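Local coordinates for protein erythromycin dehydratase (Saccharopolyspora erythraea, PDB 3EL6) that probably dehydrates beta-hydroxyacyl intermediates during assembly of the erythromycin polyketide, as the dehydratase domain of a modular polyketide synthase, at residues 167-172 / 211-216. Numbering follows the deposited sequence.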
loop_
_atom_site.group_PDB
_atom_site.type_symbol
_atom_site.label_atom_id
_atom_site.label_comp_id
_atom_site.label_asym_id
_atom_site.label_seq_id
_atom_site.Cartn_x
_atom_site.Cartn_y
_atom_site.Cartn_z
ATOM N N GLU A 167 -25.269 -24.626 -29.092
ATOM C CA GLU A 167 -25.910 -25.908 -28.849
ATOM C C GLU A 167 -27.239 -25.767 -28.085
ATOM O O GLU A 167 -27.452 -24.792 -27.381
ATOM C CB GLU A 167 -24.976 -26.792 -28.036
ATOM C CG GLU A 167 -25.400 -28.223 -28.080
ATOM C CD GLU A 167 -24.991 -29.028 -26.869
ATOM O OE1 GLU A 167 -23.945 -28.740 -26.273
ATOM O OE2 GLU A 167 -25.730 -29.968 -26.513
ATOM N N GLN A 168 -28.124 -26.746 -28.226
ATOM C CA GLN A 168 -29.452 -26.690 -27.604
ATOM C C GLN A 168 -29.295 -26.538 -26.076
ATOM O O GLN A 168 -28.431 -27.188 -25.493
ATOM C CB GLN A 168 -30.225 -27.995 -27.930
ATOM C CG GLN A 168 -31.590 -28.109 -27.271
ATOM C CD GLN A 168 -32.313 -29.407 -27.656
ATOM O OE1 GLN A 168 -33.098 -29.969 -26.875
ATOM N NE2 GLN A 168 -32.032 -29.896 -28.850
ATOM N N TRP A 169 -30.149 -25.734 -25.431
ATOM C CA TRP A 169 -30.067 -25.516 -23.959
ATOM C C TRP A 169 -31.333 -25.948 -23.191
ATOM O O TRP A 169 -32.383 -25.459 -23.493
ATOM C CB TRP A 169 -29.855 -24.016 -23.685
ATOM C CG TRP A 169 -29.922 -23.707 -22.174
ATOM C CD1 TRP A 169 -30.990 -23.189 -21.461
ATOM C CD2 TRP A 169 -28.882 -23.953 -21.222
ATOM N NE1 TRP A 169 -30.649 -23.106 -20.094
ATOM C CE2 TRP A 169 -29.365 -23.564 -19.937
ATOM C CE3 TRP A 169 -27.571 -24.437 -21.332
ATOM C CZ2 TRP A 169 -28.576 -23.653 -18.785
ATOM C CZ3 TRP A 169 -26.782 -24.521 -20.191
ATOM C CH2 TRP A 169 -27.293 -24.138 -18.925
ATOM N N PRO A 170 -31.235 -26.873 -22.226
ATOM C CA PRO A 170 -30.040 -27.649 -21.939
ATOM C C PRO A 170 -29.778 -28.648 -23.082
ATOM O O PRO A 170 -30.600 -28.765 -24.004
ATOM C CB PRO A 170 -30.427 -28.420 -20.697
ATOM C CG PRO A 170 -31.965 -28.646 -20.901
ATOM C CD PRO A 170 -32.425 -27.385 -21.508
ATOM N N PRO A 171 -28.670 -29.395 -23.006
ATOM C CA PRO A 171 -28.410 -30.365 -24.088
ATOM C C PRO A 171 -29.570 -31.367 -24.266
ATOM O O PRO A 171 -30.355 -31.584 -23.333
ATOM C CB PRO A 171 -27.172 -31.109 -23.579
ATOM C CG PRO A 171 -26.461 -30.056 -22.739
ATOM C CD PRO A 171 -27.568 -29.336 -22.026
ATOM N N GLU A 172 -29.623 -32.021 -25.430
ATOM C CA GLU A 172 -30.732 -32.929 -25.795
ATOM C C GLU A 172 -31.162 -33.977 -24.764
ATOM O O GLU A 172 -32.367 -34.119 -24.490
ATOM C CB GLU A 172 -30.466 -33.583 -27.176
ATOM C CG GLU A 172 -30.864 -32.643 -28.350
ATOM C CD GLU A 172 -30.373 -33.093 -29.755
ATOM O OE1 GLU A 172 -30.677 -34.234 -30.189
ATOM O OE2 GLU A 172 -29.692 -32.278 -30.437
ATOM N N TYR A 211 -26.585 -28.534 -15.446
ATOM C CA TYR A 211 -26.774 -27.355 -16.255
ATOM C C TYR A 211 -27.725 -26.492 -15.406
ATOM O O TYR A 211 -28.678 -27.055 -14.833
ATOM C CB TYR A 211 -27.473 -27.728 -17.563
ATOM C CG TYR A 211 -26.637 -28.719 -18.330
ATOM C CD1 TYR A 211 -25.782 -28.294 -19.331
ATOM C CD2 TYR A 211 -26.620 -30.049 -17.944
ATOM C CE1 TYR A 211 -24.945 -29.222 -19.999
ATOM C CE2 TYR A 211 -25.782 -30.980 -18.594
ATOM C CZ TYR A 211 -24.974 -30.557 -19.602
ATOM O OH TYR A 211 -24.159 -31.494 -20.212
ATOM N N ALA A 212 -27.517 -25.179 -15.308
ATOM C CA ALA A 212 -28.478 -24.421 -14.443
ATOM C C ALA A 212 -28.656 -23.034 -15.037
ATOM O O ALA A 212 -27.762 -22.530 -15.683
ATOM C CB ALA A 212 -27.970 -24.337 -12.989
ATOM N N GLU A 213 -29.827 -22.408 -14.829
ATOM C CA GLU A 213 -30.027 -21.008 -15.138
ATOM C C GLU A 213 -29.959 -20.334 -13.770
ATOM O O GLU A 213 -30.635 -20.766 -12.836
ATOM C CB GLU A 213 -31.429 -20.809 -15.729
ATOM C CG GLU A 213 -31.481 -21.280 -17.214
ATOM C CD GLU A 213 -32.872 -21.229 -17.806
ATOM O OE1 GLU A 213 -33.850 -20.829 -17.091
ATOM O OE2 GLU A 213 -32.974 -21.612 -18.998
ATOM N N VAL A 214 -29.170 -19.260 -13.671
ATOM C CA VAL A 214 -28.912 -18.637 -12.379
ATOM C C VAL A 214 -29.046 -17.133 -12.630
ATOM O O VAL A 214 -28.492 -16.625 -13.575
ATOM C CB VAL A 214 -27.510 -18.981 -11.903
ATOM C CG1 VAL A 214 -27.273 -18.238 -10.632
ATOM C CG2 VAL A 214 -27.356 -20.499 -11.665
ATOM N N SER A 215 -29.788 -16.398 -11.796
ATOM C CA SER A 215 -29.969 -14.960 -12.039
ATOM C C SER A 215 -30.401 -14.288 -10.726
ATOM O O SER A 215 -30.936 -14.942 -9.832
ATOM C CB SER A 215 -31.016 -14.627 -13.122
ATOM O OG SER A 215 -32.297 -15.171 -12.738
ATOM N N ILE A 216 -30.074 -13.003 -10.624
ATOM C CA ILE A 216 -30.438 -12.189 -9.501
ATOM C C ILE A 216 -31.018 -10.913 -10.086
ATOM O O ILE A 216 -30.936 -10.647 -11.278
ATOM C CB ILE A 216 -29.199 -11.847 -8.610
ATOM C CG1 ILE A 216 -28.134 -11.108 -9.432
ATOM C CG2 ILE A 216 -28.651 -13.134 -7.970
ATOM C CD1 ILE A 216 -27.048 -10.476 -8.518
#
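P171 sets the CD-CG edge of its ring over one face of the Y211 phenol. Its CD sits 3.5 Å from the centroid of the Y211 ring and 23° off the ring normal, a CH-pi contact. P171 CG comes in at 3.2 Å from Y211 CE1, a tight approach near the rim. W169 meets Y211 differently. W169 CZ3 points at the rim of the phenol, in its plane, and W169 CH2 packs 3.8 Å from Y211 CB. A cis peptide bond joins W169 to P170. P170 CB rests more loosely on Y211 CB, at 4.4 Å. With W169 CG anti to the backbone N (chi1 174°), the indole extends away from its own backbone and spans Y211 to E213. Its benzo edge faces the backbone of A212, with W169 CZ2 3.4 Å from A212 O.

The enzyme has a double hotdog fold. Here the loop between strands 148-156 and 175-176 folds against strand 209-215. W204 and R268, on the neighbouring strands 200-206 and 266-273, also meet the indole, R268 by a cation-pi contact.

At the pyrrole edge, W169 NE1 donates a hydrogen bond to E213 OE2 at 3.0 Å. The bond is bent, with an angle of 143° at the hydrogen. It uses the anti lone pair of the carboxylate oxygen, which lies close to the indole plane. The E213 chain is extended beyond CG, and its carboxylate is nearly coplanar with the indole.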